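Long-range contacts in BIFUNCTIONAL PROTEIN Proline utilization A (PutA) (Corynebacterium freiburgense, PDB 5UX5), which catalyses the two-step oxidation of proline to glutamate, with an FAD-dependent proline dehydrogenase and an NAD-dependent aldehyde dehydrogenase carried on one chain: residues G954-F959 / S966-Y971; G898-G903 / E1058-T1063; E456-L461 / P474-T479; G314-P319 / R460-E465. One frame throughout, in Å; residues are numbered along the deposited sequence.

In the fold
From the N terminus, residues 314-319 of the proline dehydrogenase part open interaction 4, which closes at 460-465. Interaction 3 starts just before that closure, at 456-461, sharing Arg460 and Leu461 with it, and closes at 474-479. Interaction 4 ties the loop after helix 438-450 to the exit of helix 303-313, and interaction 3 folds that loop onto the start of helix 477-484. Much later, interaction 2 opens at 898-903 in the aldehyde dehydrogenase part and closes only at strand 1056-1064. Within that long loop lies the short loop closed by interaction 1, 954-959 with 966-971. Strands 965-980 and 1056-1064 are neighbours, so interactions 1 and 2 touch, whereas the centres of interactions 2 and 3 stand about 34 Å apart.

Interaction 1: residues G954-F959 / S966-Y971; sequences GVEQDF and SNVFRY
Phe969, Glu956 and Asp958 bury the most surface where the loop 954-959 passes strand 965-980 at a slant, roughly antiparallel to it. Their backbones meet in a single antiparallel bridge, the hydrogen-bonded pair Gln957 and Phe969: Gln957 N gives to Phe969 O at 3.0 Å, and Phe969 N to Gln957 O at 2.8 Å. Phe969 CB lies 3.6 Å from Phe959 CE2, and CG anti to the backbone N (chi1 -179°) directs the ring so that its CG and CD2 meet Phe959 CE2 as well. The two rings lean on each other obliquely, their planes 44° apart, a compact apolar patch for which phenylalanine is well suited. Glu956 lies alongside Arg970, pointing the same way, and OE1 meets Arg970 NH1 at 3.0 Å in a salt bridge. OE1 lies in the guanidinium plane, whereas NH1 comes from the syn side but out of the carboxylate plane. With the planes 89° apart, this is a single-point bond, not a two-pronged pair. A long, flexible glutamate suits this reach. Arg970 NE bonds Gln1059 on the neighbouring strand, which fixes the guanidinium from a second direction. Asp958 is shorter and stays by the backbone: OD2 accepts Asn967 N at 3.0 Å from above the carboxylate plane, and OD1 takes Gly961 N. One carboxylate thus ties the strand to the turn that leads into it. Backbone bridge, ion pair and carboxylate bond together imply a loop held mainly by polar links, with the phenylalanine pair adding apolar contact.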
loop_
_atom_site.group_PDB
_atom_site.type_symbol
_atom_site.label_atom_id
_atom_site.label_comp_id
_atom_site.label_asym_id
_atom_site.label_seq_id
_atom_site.Cartn_x
_atom_site.Cartn_y
_atom_site.Cartn_z
ATOM N N GLY A 954 3.219 -6.389 -27.898
ATOM C CA GLY A 954 2.332 -5.336 -28.312
ATOM C C GLY A 954 1.130 -5.151 -27.431
ATOM O O GLY A 954 0.244 -4.366 -27.772
ATOM N N VAL A 955 1.037 -5.883 -26.331
ATOM C CA VAL A 955 -0.130 -5.838 -25.456
ATOM C C VAL A 955 0.222 -5.159 -24.136
ATOM O O VAL A 955 1.286 -5.407 -23.553
ATOM C CB VAL A 955 -0.695 -7.241 -25.179
ATOM C CG1 VAL A 955 -1.978 -7.107 -24.411
ATOM C CG2 VAL A 955 -0.903 -8.013 -26.486
ATOM N N GLU A 956 -0.694 -4.317 -23.658
ATOM C CA GLU A 956 -0.688 -3.857 -22.278
ATOM C C GLU A 956 -1.502 -4.858 -21.464
ATOM O O GLU A 956 -2.692 -5.037 -21.712
ATOM C CB GLU A 956 -1.280 -2.458 -22.158
ATOM C CG GLU A 956 -0.638 -1.452 -23.065
ATOM C CD GLU A 956 -0.644 -0.051 -22.499
ATOM O OE1 GLU A 956 0.145 0.794 -22.997
ATOM O OE2 GLU A 956 -1.400 0.200 -21.528
ATOM N N GLN A 957 -0.859 -5.512 -20.506
ATOM C CA GLN A 957 -1.391 -6.681 -19.824
ATOM C C GLN A 957 -1.572 -6.419 -18.332
ATOM O O GLN A 957 -0.591 -6.276 -17.590
ATOM C CB GLN A 957 -0.452 -7.865 -20.026
ATOM C CG GLN A 957 -0.458 -8.444 -21.409
ATOM C CD GLN A 957 0.290 -9.753 -21.440
ATOM O OE1 GLN A 957 -0.308 -10.833 -21.382
ATOM N NE2 GLN A 957 1.614 -9.667 -21.486
ATOM N N ASP A 958 -2.814 -6.464 -17.877
ATOM C CA ASP A 958 -3.134 -6.374 -16.451
ATOM C C ASP A 958 -3.397 -7.790 -15.958
ATOM O O ASP A 958 -4.476 -8.335 -16.171
ATOM C CB ASP A 958 -4.335 -5.451 -16.227
ATOM C CG ASP A 958 -4.608 -5.156 -14.767
ATOM O OD1 ASP A 958 -4.331 -6.037 -13.905
ATOM O OD2 ASP A 958 -5.126 -4.039 -14.491
ATOM N N PHE A 959 -2.397 -8.398 -15.316
ATOM C CA PHE A 959 -2.520 -9.788 -14.863
ATOM C C PHE A 959 -3.438 -9.940 -13.639
ATOM O O PHE A 959 -4.039 -11.003 -13.457
ATOM C CB PHE A 959 -1.141 -10.366 -14.508
ATOM C CG PHE A 959 -0.171 -10.403 -15.650
ATOM C CD1 PHE A 959 -0.312 -11.330 -16.677
ATOM C CD2 PHE A 959 0.911 -9.530 -15.675
ATOM C CE1 PHE A 959 0.589 -11.357 -17.715
ATOM C CE2 PHE A 959 1.824 -9.554 -16.719
ATOM C CZ PHE A 959 1.656 -10.463 -17.742
ATOM N N SER A 966 -5.756 -0.268 -11.517
ATOM C CA SER A 966 -5.240 -0.784 -12.778
ATOM C C SER A 966 -3.749 -1.060 -12.647
ATOM O O SER A 966 -2.979 -0.170 -12.287
ATOM C CB SER A 966 -5.494 0.216 -13.898
ATOM O OG SER A 966 -4.822 -0.206 -15.059
ATOM N N ASN A 967 -3.335 -2.292 -12.918
ATOM C CA ASN A 967 -1.923 -2.662 -12.831
ATOM C C ASN A 967 -1.478 -3.276 -14.159
ATOM O O ASN A 967 -1.749 -4.454 -14.423
ATOM C CB ASN A 967 -1.686 -3.587 -11.640
ATOM C CG ASN A 967 -1.890 -2.857 -10.295
ATOM O OD1 ASN A 967 -1.084 -2.003 -9.926
ATOM N ND2 ASN A 967 -2.945 -3.214 -9.561
ATOM N N VAL A 968 -0.756 -2.481 -14.966
ATOM C CA VAL A 968 -0.419 -2.788 -16.360
ATOM C C VAL A 968 1.048 -3.192 -16.503
ATOM O O VAL A 968 1.943 -2.570 -15.920
ATOM C CB VAL A 968 -0.746 -1.576 -17.256
ATOM C CG1 VAL A 968 -0.166 -1.722 -18.613
ATOM C CG2 VAL A 968 -2.254 -1.421 -17.364
ATOM N N PHE A 969 1.293 -4.230 -17.305
ATOM C CA PHE A 969 2.637 -4.702 -17.630
ATOM C C PHE A 969 2.819 -4.552 -19.132
ATOM O O PHE A 969 2.092 -5.174 -19.914
ATOM C CB PHE A 969 2.833 -6.158 -17.216
ATOM C CG PHE A 969 4.197 -6.685 -17.513
ATOM C CD1 PHE A 969 5.260 -6.383 -16.681
ATOM C CD2 PHE A 969 4.433 -7.469 -18.644
ATOM C CE1 PHE A 969 6.533 -6.851 -16.973
ATOM C CE2 PHE A 969 5.705 -7.936 -18.941
ATOM C CZ PHE A 969 6.759 -7.620 -18.114
ATOM N N ARG A 970 3.767 -3.719 -19.539
ATOM C CA ARG A 970 3.915 -3.407 -20.940
ATOM C C ARG A 970 5.386 -3.284 -21.283
ATOM O O ARG A 970 6.251 -3.128 -20.411
ATOM C CB ARG A 970 3.160 -2.118 -21.340
ATOM C CG ARG A 970 3.653 -0.846 -20.702
ATOM C CD ARG A 970 2.794 0.352 -21.109
ATOM N NE ARG A 970 3.396 1.621 -20.708
ATOM C CZ ARG A 970 3.008 2.812 -21.158
ATOM N NH1 ARG A 970 2.031 2.900 -22.051
ATOM N NH2 ARG A 970 3.603 3.917 -20.726
ATOM N N TYR A 971 5.649 -3.328 -22.589
ATOM C CA TYR A 971 6.993 -3.176 -23.105
ATOM C C TYR A 971 7.119 -1.822 -23.784
ATOM O O TYR A 971 6.235 -1.427 -24.544
ATOM C CB TYR A 971 7.311 -4.316 -24.067
ATOM C CG TYR A 971 7.242 -5.690 -23.430
ATOM C CD1 TYR A 971 6.035 -6.363 -23.307
ATOM C CD2 TYR A 971 8.393 -6.297 -22.896
ATOM C CE1 TYR A 971 5.970 -7.634 -22.727
ATOM C CE2 TYR A 971 8.336 -7.560 -22.300
ATOM C CZ TYR A 971 7.119 -8.215 -22.226
ATOM O OH TYR A 971 7.043 -9.455 -21.667
#

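Interaction 2: residues G898-G903 / E1058-T1063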
loop_
_atom_site.group_PDB
_atom_site.type_symbol
_atom_site.label_atom_id
_atom_site.label_comp_id
_atom_site.label_asym_id
_atom_site.label_seq_id
_atom_site.Cartn_x
_atom_site.Cartn_y
_atom_site.Cartn_z
ATOM N N GLY A 898 17.885 -6.862 -17.861
ATOM C CA GLY A 898 16.921 -6.089 -17.108
ATOM C C GLY A 898 15.470 -6.530 -17.034
ATOM O O GLY A 898 14.593 -5.674 -17.023
ATOM N N ALA A 899 15.165 -7.819 -16.981
ATOM C CA ALA A 899 13.770 -8.172 -16.708
ATOM C C ALA A 899 13.445 -7.792 -15.284
ATOM O O ALA A 899 14.327 -7.752 -14.425
ATOM C CB ALA A 899 13.484 -9.661 -16.894
ATOM N N LYS A 900 12.172 -7.506 -15.042
ATOM C CA LYS A 900 11.721 -7.111 -13.711
ATOM C C LYS A 900 11.555 -8.310 -12.801
ATOM O O LYS A 900 10.928 -9.297 -13.174
ATOM C CB LYS A 900 10.406 -6.343 -13.772
ATOM C CG LYS A 900 10.588 -4.988 -14.336
ATOM C CD LYS A 900 9.327 -4.196 -14.422
ATOM C CE LYS A 900 9.734 -2.751 -14.564
ATOM N NZ LYS A 900 8.578 -1.906 -14.362
ATOM N N ALA A 901 12.097 -8.207 -11.601
ATOM C CA ALA A 901 11.761 -9.162 -10.560
ATOM C C ALA A 901 10.267 -9.082 -10.301
ATOM O O ALA A 901 9.663 -7.998 -10.348
ATOM C CB ALA A 901 12.538 -8.854 -9.279
ATOM N N GLY A 902 9.675 -10.247 -10.042
ATOM C CA GLY A 902 8.236 -10.336 -9.947
ATOM C C GLY A 902 7.500 -10.097 -11.241
ATOM O O GLY A 902 6.313 -9.766 -11.206
ATOM N N GLY A 903 8.167 -10.260 -12.387
ATOM C CA GLY A 903 7.529 -10.189 -13.688
ATOM C C GLY A 903 7.820 -11.466 -14.435
ATOM O O GLY A 903 8.609 -12.296 -13.983
ATOM N N GLU A 1058 10.994 -3.250 -20.122
ATOM C CA GLU A 1058 9.763 -3.597 -19.428
ATOM C C GLU A 1058 9.327 -2.433 -18.544
ATOM O O GLU A 1058 10.165 -1.666 -18.047
ATOM C CB GLU A 1058 9.976 -4.854 -18.581
ATOM C CG GLU A 1058 10.400 -6.061 -19.393
ATOM C CD GLU A 1058 10.681 -7.295 -18.554
ATOM O OE1 GLU A 1058 11.083 -8.338 -19.143
ATOM O OE2 GLU A 1058 10.532 -7.217 -17.314
ATOM N N GLN A 1059 8.005 -2.291 -18.360
ATOM C CA GLN A 1059 7.461 -1.223 -17.519
ATOM C C GLN A 1059 6.127 -1.600 -16.886
ATOM O O GLN A 1059 5.225 -2.098 -17.565
ATOM C CB GLN A 1059 7.270 0.073 -18.319
ATOM C CG GLN A 1059 6.645 1.216 -17.537
ATOM C CD GLN A 1059 6.412 2.442 -18.377
ATOM O OE1 GLN A 1059 5.627 2.409 -19.324
ATOM N NE2 GLN A 1059 7.061 3.549 -18.015
ATOM N N ALA A 1060 5.980 -1.281 -15.597
ATOM C CA ALA A 1060 4.728 -1.448 -14.865
ATOM C C ALA A 1060 4.087 -0.090 -14.619
ATOM O O ALA A 1060 4.750 0.816 -14.111
ATOM C CB ALA A 1060 4.966 -2.141 -13.531
ATOM N N VAL A 1061 2.810 0.059 -14.989
ATOM C CA VAL A 1061 2.067 1.303 -14.770
ATOM C C VAL A 1061 0.879 0.985 -13.874
ATOM O O VAL A 1061 -0.068 0.306 -14.298
ATOM C CB VAL A 1061 1.592 1.951 -16.071
ATOM C CG1 VAL A 1061 1.055 3.342 -15.784
ATOM C CG2 VAL A 1061 2.716 1.999 -17.097
ATOM N N SER A 1062 0.901 1.525 -12.654
ATOM C CA SER A 1062 -0.110 1.270 -11.638
ATOM C C SER A 1062 -0.887 2.550 -11.395
ATOM O O SER A 1062 -0.286 3.565 -11.029
ATOM C CB SER A 1062 0.538 0.781 -10.350
ATOM O OG SER A 1062 -0.449 0.585 -9.366
ATOM N N THR A 1063 -2.208 2.506 -11.622
ATOM C CA THR A 1063 -3.102 3.671 -11.548
ATOM C C THR A 1063 -4.302 3.405 -10.636
ATOM O O THR A 1063 -5.061 2.447 -10.852
ATOM C CB THR A 1063 -3.652 4.068 -12.921
ATOM O OG1 THR A 1063 -2.579 4.287 -13.845
ATOM C CG2 THR A 1063 -4.527 5.307 -12.808
#
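Ala899 and Glu1058 bring their CA atoms to 6.7 Å where the loop 898-903 passes strand 1056-1064, and the loop then folds into a type II turn from Lys900 to Gly903, with Gly902 at the position of positive phi, where lack of a side chain is an advantage. Glu1058 reaches out from the strand with an extended chain. Its OE2 accepts the backbone N of Lys900 at 2.8 Å, an almost straight bond (163°) arriving from above the carboxylate plane, while OE1 is bonded by Asn905. The small CB of Ala899 fits beside the same carboxylate, 3.5 Å from Glu1058 OE1. Lys900 runs past Glu1058 the opposite way, stretched from CG onward, with CE 3.7 Å from Glu1058 O. The ammonium does not pair with the acid: Lys900 NZ lies 6.4 Å from Glu1058 OE2 and is bonded instead to Gly869 O and Asn870 OD1. The methyl of Ala1060 packs 3.7 Å from Lys900 NZ, a closeness that a small residue suits. Strand 1056-1064 lies between strands 870-873 (parallel) and 965-980 (antiparallel): the C-terminal region adds strands beside those of the aldehyde dehydrogenase fold, and the loop 898-903 packs on that join.

Interaction 3: residues E456-L461 / P474-T479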
loop_
_atom_site.group_PDB
_atom_site.type_symbol
_atom_site.label_atom_id
_atom_site.label_comp_id
_atom_site.label_asym_id
_atom_site.label_seq_id
_atom_site.Cartn_x
_atom_site.Cartn_y
_atom_site.Cartn_z
ATOM N N GLU A 456 -22.595 -12.986 12.618
ATOM C CA GLU A 456 -22.127 -12.092 13.660
ATOM C C GLU A 456 -20.625 -12.105 13.856
ATOM O O GLU A 456 -20.116 -11.203 14.525
ATOM C CB GLU A 456 -22.805 -12.413 15.002
ATOM C CG GLU A 456 -22.434 -13.733 15.661
ATOM C CD GLU A 456 -23.116 -13.881 17.023
ATOM O OE1 GLU A 456 -22.499 -13.516 18.061
ATOM O OE2 GLU A 456 -24.294 -14.328 17.044
ATOM N N ASP A 457 -19.897 -13.074 13.298
ATOM C CA ASP A 457 -18.441 -13.030 13.345
ATOM C C ASP A 457 -17.914 -11.912 12.459
ATOM O O ASP A 457 -18.617 -11.391 11.592
ATOM C CB ASP A 457 -17.831 -14.355 12.893
ATOM C CG ASP A 457 -17.782 -15.370 13.989
ATOM O OD1 ASP A 457 -18.017 -14.986 15.159
ATOM O OD2 ASP A 457 -17.475 -16.544 13.688
ATOM N N SER A 458 -16.665 -11.528 12.697
ATOM C CA SER A 458 -16.009 -10.544 11.842
ATOM C C SER A 458 -15.544 -11.166 10.511
ATOM O O SER A 458 -14.809 -12.159 10.491
ATOM C CB SER A 458 -14.837 -9.917 12.588
ATOM O OG SER A 458 -13.909 -9.360 11.696
ATOM N N ARG A 459 -15.922 -10.534 9.399
ATOM C CA ARG A 459 -15.501 -11.014 8.092
ATOM C C ARG A 459 -13.984 -11.128 7.966
ATOM O O ARG A 459 -13.496 -11.937 7.153
ATOM C CB ARG A 459 -16.031 -10.088 7.001
ATOM C CG ARG A 459 -17.508 -9.909 7.036
ATOM C CD ARG A 459 -18.096 -10.672 5.897
ATOM N NE ARG A 459 -18.148 -9.919 4.661
ATOM C CZ ARG A 459 -17.950 -10.452 3.473
ATOM N NH1 ARG A 459 -17.647 -11.746 3.360
ATOM N NH2 ARG A 459 -18.058 -9.691 2.399
ATOM N N ARG A 460 -13.232 -10.366 8.762
ATOM C CA ARG A 460 -11.777 -10.377 8.695
ATOM C C ARG A 460 -11.167 -11.595 9.393
ATOM O O ARG A 460 -9.940 -11.734 9.416
ATOM C CB ARG A 460 -11.227 -9.090 9.316
ATOM C CG ARG A 460 -11.548 -7.803 8.569
ATOM C CD ARG A 460 -10.804 -7.739 7.226
ATOM N NE ARG A 460 -11.094 -6.512 6.494
ATOM C CZ ARG A 460 -10.475 -5.354 6.711
ATOM N NH1 ARG A 460 -9.515 -5.292 7.631
ATOM N NH2 ARG A 460 -10.823 -4.271 6.012
ATOM N N LEU A 461 -11.985 -12.478 9.975
ATOM C CA LEU A 461 -11.428 -13.585 10.741
ATOM C C LEU A 461 -10.743 -14.612 9.868
ATOM O O LEU A 461 -9.933 -15.383 10.380
ATOM C CB LEU A 461 -12.504 -14.281 11.569
ATOM C CG LEU A 461 -13.139 -13.606 12.795
ATOM C CD1 LEU A 461 -14.249 -14.504 13.328
ATOM C CD2 LEU A 461 -12.138 -13.304 13.876
ATOM N N PRO A 474 -3.984 -5.862 11.304
ATOM C CA PRO A 474 -4.042 -5.320 12.674
ATOM C C PRO A 474 -5.429 -4.853 13.100
ATOM O O PRO A 474 -5.576 -4.336 14.222
ATOM C CB PRO A 474 -3.044 -4.157 12.647
ATOM C CG PRO A 474 -2.910 -3.789 11.193
ATOM C CD PRO A 474 -3.264 -4.988 10.365
ATOM N N ALA A 475 -6.451 -5.004 12.246
ATOM C CA ALA A 475 -7.816 -4.778 12.708
ATOM C C ALA A 475 -8.323 -5.923 13.576
ATOM O O ALA A 475 -9.234 -5.720 14.376
ATOM C CB ALA A 475 -8.769 -4.580 11.528
ATOM N N LEU A 476 -7.738 -7.107 13.466
ATOM C CA LEU A 476 -8.076 -8.193 14.369
ATOM C C LEU A 476 -7.299 -8.059 15.681
ATOM O O LEU A 476 -6.082 -7.862 15.664
ATOM C CB LEU A 476 -7.750 -9.531 13.719
ATOM C CG LEU A 476 -8.321 -9.771 12.339
ATOM C CD1 LEU A 476 -7.744 -11.098 11.849
ATOM C CD2 LEU A 476 -9.849 -9.758 12.346
ATOM N N LEU A 477 -7.991 -8.230 16.822
ATOM C CA LEU A 477 -7.294 -8.224 18.106
ATOM C C LEU A 477 -6.364 -9.410 18.254
ATOM O O LEU A 477 -5.340 -9.290 18.932
ATOM C CB LEU A 477 -8.273 -8.182 19.285
ATOM C CG LEU A 477 -9.154 -6.937 19.385
ATOM C CD1 LEU A 477 -10.323 -7.150 20.287
ATOM C CD2 LEU A 477 -8.333 -5.742 19.866
ATOM N N SER A 478 -6.674 -10.556 17.637
ATOM C CA SER A 478 -5.723 -11.663 17.729
ATOM C C SER A 478 -4.400 -11.316 17.054
ATOM O O SER A 478 -3.343 -11.776 17.504
ATOM C CB SER A 478 -6.311 -12.968 17.164
ATOM O OG SER A 478 -6.979 -12.815 15.924
ATOM N N THR A 479 -4.438 -10.474 16.013
ATOM C CA THR A 479 -3.223 -10.004 15.348
ATOM C C THR A 479 -2.416 -9.096 16.259
ATOM O O THR A 479 -1.204 -9.290 16.430
ATOM C CB THR A 479 -3.596 -9.254 14.078
ATOM O OG1 THR A 479 -4.384 -10.109 13.257
ATOM C CG2 THR A 479 -2.363 -8.791 13.316
#
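Ser458 OG, 4.1 Å from Leu476 CD2, is gripped by two groups: it accepts the backbone N of Arg460 at 3.2 Å and shares a hydrogen bond with Tyr236 OH. The first of these bonds makes an ST turn, a role for which a short hydroxyl side chain is apt. Leu461 N also returns to Ser458 O at 2.9 Å, curling the loop tightly. Against this curl presses Leu476, the main apolar element of the contact. Its CG lies anti to the carbonyl carbon (chi1 -52°), which directs the branch at Arg460. There CD2 comes to 3.4 Å from Arg460 CB, and CD1 lies close to Arg460 O. Leu461 adds a looser touch, its CD2 lying 4.5 Å from Leu476 CD2. Further out, Arg460 bends at chi2 (-69°), and its NH1 passes 4.0 Å from Ala475 CB, a methyl small enough to sit close by the charged end. The same NH1 makes a salt bridge with Asp473, whose other carboxylate oxygen accepts Ala475 N; that aspartate therefore joins the arginine to the approach to the helix. Leu476 occupies the N-cap position, though a leucine side chain has no acceptor to offer there. The motif is thus an ST turn, in the linker after helix 438-450, packed against the N-cap residue of helix 477-484.

Interaction 4: residues G314-P319 / R460-E465; sequences GWYPAP and RLSTPE
Arg460 makes the one hydrogen bond between the segments, NE to Tyr316 O at 2.9 Å. The donor approaches nearly along the C=O axis (178°), but the bond is bent at the hydrogen, with the oxygen tilted a little from the guanidinium plane. The N-H at NE of a cationic guanidinium is a fitting donor to a loop carbonyl; NH2 has long, weak ion pairs with Asp309 and Glu306. Flat-group packing accompanies this bond. Trp315 CE3 lies over one face of the guanidinium, 3.5 Å from Arg460 NH1, with ring and guanidinium planes 34° apart; Trp315 NE1 is bonded to Asp471 O, which steadies the indole. All this happens at the end of helix 303-313, in the TIM-barrel proline dehydrogenase fold, where Gly314 leaves the helix with positive phi, a conformation that a residue without a side chain adopts easily. The loop between helices 438-450 and 477-484 is laid across this helix exit, and the side chain of Pro317 is about 8 Å from the bound FAD. Apolar contacts centre on Pro464. Its CG stands over the middle of the Tyr316 ring, 3.7 Å from the centroid and 4° off the normal, a CH-pi contact in which the rigid pyrrolidine holds its polarised C-H groups over the aromatic face. Although the Thr463 side chain sets off away from the opposite loop, its CG2 still touches Trp315 CD1 at 3.9 Å. A polar atom meets the tyrosine differently: Ser462 O lies at the ring edge, 3.2 Å from Tyr316 CD2.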
loop_
_atom_site.group_PDB
_atom_site.type_symbol
_atom_site.label_atom_id
_atom_site.label_comp_id
_atom_site.label_asym_id
_atom_site.label_seq_id
_atom_site.Cartn_x
_atom_site.Cartn_y
_atom_site.Cartn_z
ATOM N N GLY A 314 -6.151 -8.334 -0.187
ATOM C CA GLY A 314 -6.581 -9.707 -0.245
ATOM C C GLY A 314 -7.392 -10.133 0.947
ATOM O O GLY A 314 -7.266 -11.274 1.397
ATOM N N TRP A 315 -8.220 -9.243 1.471
ATOM C CA TRP A 315 -9.056 -9.516 2.623
ATOM C C TRP A 315 -10.509 -9.457 2.204
ATOM O O TRP A 315 -10.839 -8.865 1.173
ATOM C CB TRP A 315 -8.834 -8.485 3.727
ATOM C CG TRP A 315 -7.484 -8.439 4.320
ATOM C CD1 TRP A 315 -6.605 -9.473 4.439
ATOM C CD2 TRP A 315 -6.850 -7.294 4.918
ATOM N NE1 TRP A 315 -5.463 -9.039 5.077
ATOM C CE2 TRP A 315 -5.597 -7.708 5.383
ATOM C CE3 TRP A 315 -7.233 -5.965 5.118
ATOM C CZ2 TRP A 315 -4.709 -6.831 6.004
ATOM C CZ3 TRP A 315 -6.350 -5.103 5.722
ATOM C CH2 TRP A 315 -5.106 -5.533 6.158
ATOM N N TYR A 316 -11.388 -10.032 3.037
ATOM C CA TYR A 316 -12.805 -9.766 2.859
ATOM C C TYR A 316 -13.102 -8.344 3.308
ATOM O O TYR A 316 -12.483 -7.824 4.249
ATOM C CB TYR A 316 -13.670 -10.718 3.673
ATOM C CG TYR A 316 -13.635 -12.129 3.212
ATOM C CD1 TYR A 316 -14.319 -12.519 2.080
ATOM C CD2 TYR A 316 -12.915 -13.078 3.912
ATOM C CE1 TYR A 316 -14.293 -13.838 1.649
ATOM C CE2 TYR A 316 -12.860 -14.388 3.495
ATOM C CZ TYR A 316 -13.554 -14.764 2.356
ATOM O OH TYR A 316 -13.508 -16.059 1.932
ATOM N N PRO A 317 -14.045 -7.692 2.653
ATOM C CA PRO A 317 -14.563 -6.432 3.187
ATOM C C PRO A 317 -15.100 -6.653 4.597
ATOM O O PRO A 317 -15.608 -7.722 4.930
ATOM C CB PRO A 317 -15.673 -6.056 2.202
ATOM C CG PRO A 317 -15.447 -6.961 0.989
ATOM C CD PRO A 317 -14.787 -8.175 1.482
ATOM N N ALA A 318 -14.884 -5.676 5.460
ATOM C CA ALA A 318 -15.443 -5.760 6.806
ATOM C C ALA A 318 -16.978 -5.726 6.833
ATOM O O ALA A 318 -17.564 -6.387 7.712
ATOM C CB ALA A 318 -14.831 -4.652 7.672
ATOM N N PRO A 319 -17.671 -4.968 5.982
ATOM C CA PRO A 319 -19.131 -4.964 6.021
ATOM C C PRO A 319 -19.724 -6.188 5.335
ATOM O O PRO A 319 -19.048 -6.978 4.688
ATOM C CB PRO A 319 -19.524 -3.693 5.260
ATOM C CG PRO A 319 -18.297 -2.916 5.126
ATOM C CD PRO A 319 -17.178 -3.899 5.101
ATOM N N ARG A 460 -13.232 -10.366 8.762
ATOM C CA ARG A 460 -11.777 -10.377 8.695
ATOM C C ARG A 460 -11.167 -11.595 9.393
ATOM O O ARG A 460 -9.940 -11.734 9.416
ATOM C CB ARG A 460 -11.227 -9.090 9.316
ATOM C CG ARG A 460 -11.548 -7.803 8.569
ATOM C CD ARG A 460 -10.804 -7.739 7.226
ATOM N NE ARG A 460 -11.094 -6.512 6.494
ATOM C CZ ARG A 460 -10.475 -5.354 6.711
ATOM N NH1 ARG A 460 -9.515 -5.292 7.631
ATOM N NH2 ARG A 460 -10.823 -4.271 6.012
ATOM N N LEU A 461 -11.985 -12.478 9.975
ATOM C CA LEU A 461 -11.428 -13.585 10.741
ATOM C C LEU A 461 -10.743 -14.612 9.868
ATOM O O LEU A 461 -9.933 -15.383 10.380
ATOM C CB LEU A 461 -12.504 -14.281 11.569
ATOM C CG LEU A 461 -13.139 -13.606 12.795
ATOM C CD1 LEU A 461 -14.249 -14.504 13.328
ATOM C CD2 LEU A 461 -12.138 -13.304 13.876
ATOM N N SER A 462 -11.063 -14.664 8.581
ATOM C CA SER A 462 -10.344 -15.497 7.625
ATOM C C SER A 462 -10.232 -14.719 6.332
ATOM O O SER A 462 -10.700 -13.579 6.228
ATOM C CB SER A 462 -11.038 -16.839 7.381
ATOM O OG SER A 462 -12.259 -16.628 6.678
ATOM N N THR A 463 -9.622 -15.345 5.329
ATOM C CA THR A 463 -9.243 -14.612 4.130
ATOM C C THR A 463 -9.692 -15.330 2.868
ATOM O O THR A 463 -9.705 -16.563 2.811
ATOM C CB THR A 463 -7.725 -14.420 4.113
ATOM O OG1 THR A 463 -7.107 -15.596 4.657
ATOM C CG2 THR A 463 -7.355 -13.240 4.985
ATOM N N PRO A 464 -10.025 -14.584 1.826
ATOM C CA PRO A 464 -10.378 -15.233 0.557
ATOM C C PRO A 464 -9.142 -15.842 -0.083
ATOM O O PRO A 464 -8.007 -15.465 0.208
ATOM C CB PRO A 464 -10.938 -14.098 -0.295
ATOM C CG PRO A 464 -10.709 -12.803 0.514
ATOM C CD PRO A 464 -9.881 -13.121 1.705
ATOM N N GLU A 465 -9.373 -16.780 -0.997
ATOM C CA GLU A 465 -8.278 -17.326 -1.797
ATOM C C GLU A 465 -7.847 -16.289 -2.821
ATOM O O GLU A 465 -8.668 -15.768 -3.581
ATOM C CB GLU A 465 -8.686 -18.636 -2.472
ATOM C CG GLU A 465 -7.776 -19.833 -2.130
ATOM C CD GLU A 465 -8.192 -20.571 -0.853
ATOM O OE1 GLU A 465 -7.887 -21.784 -0.747
ATOM O OE2 GLU A 465 -8.825 -19.952 0.039
#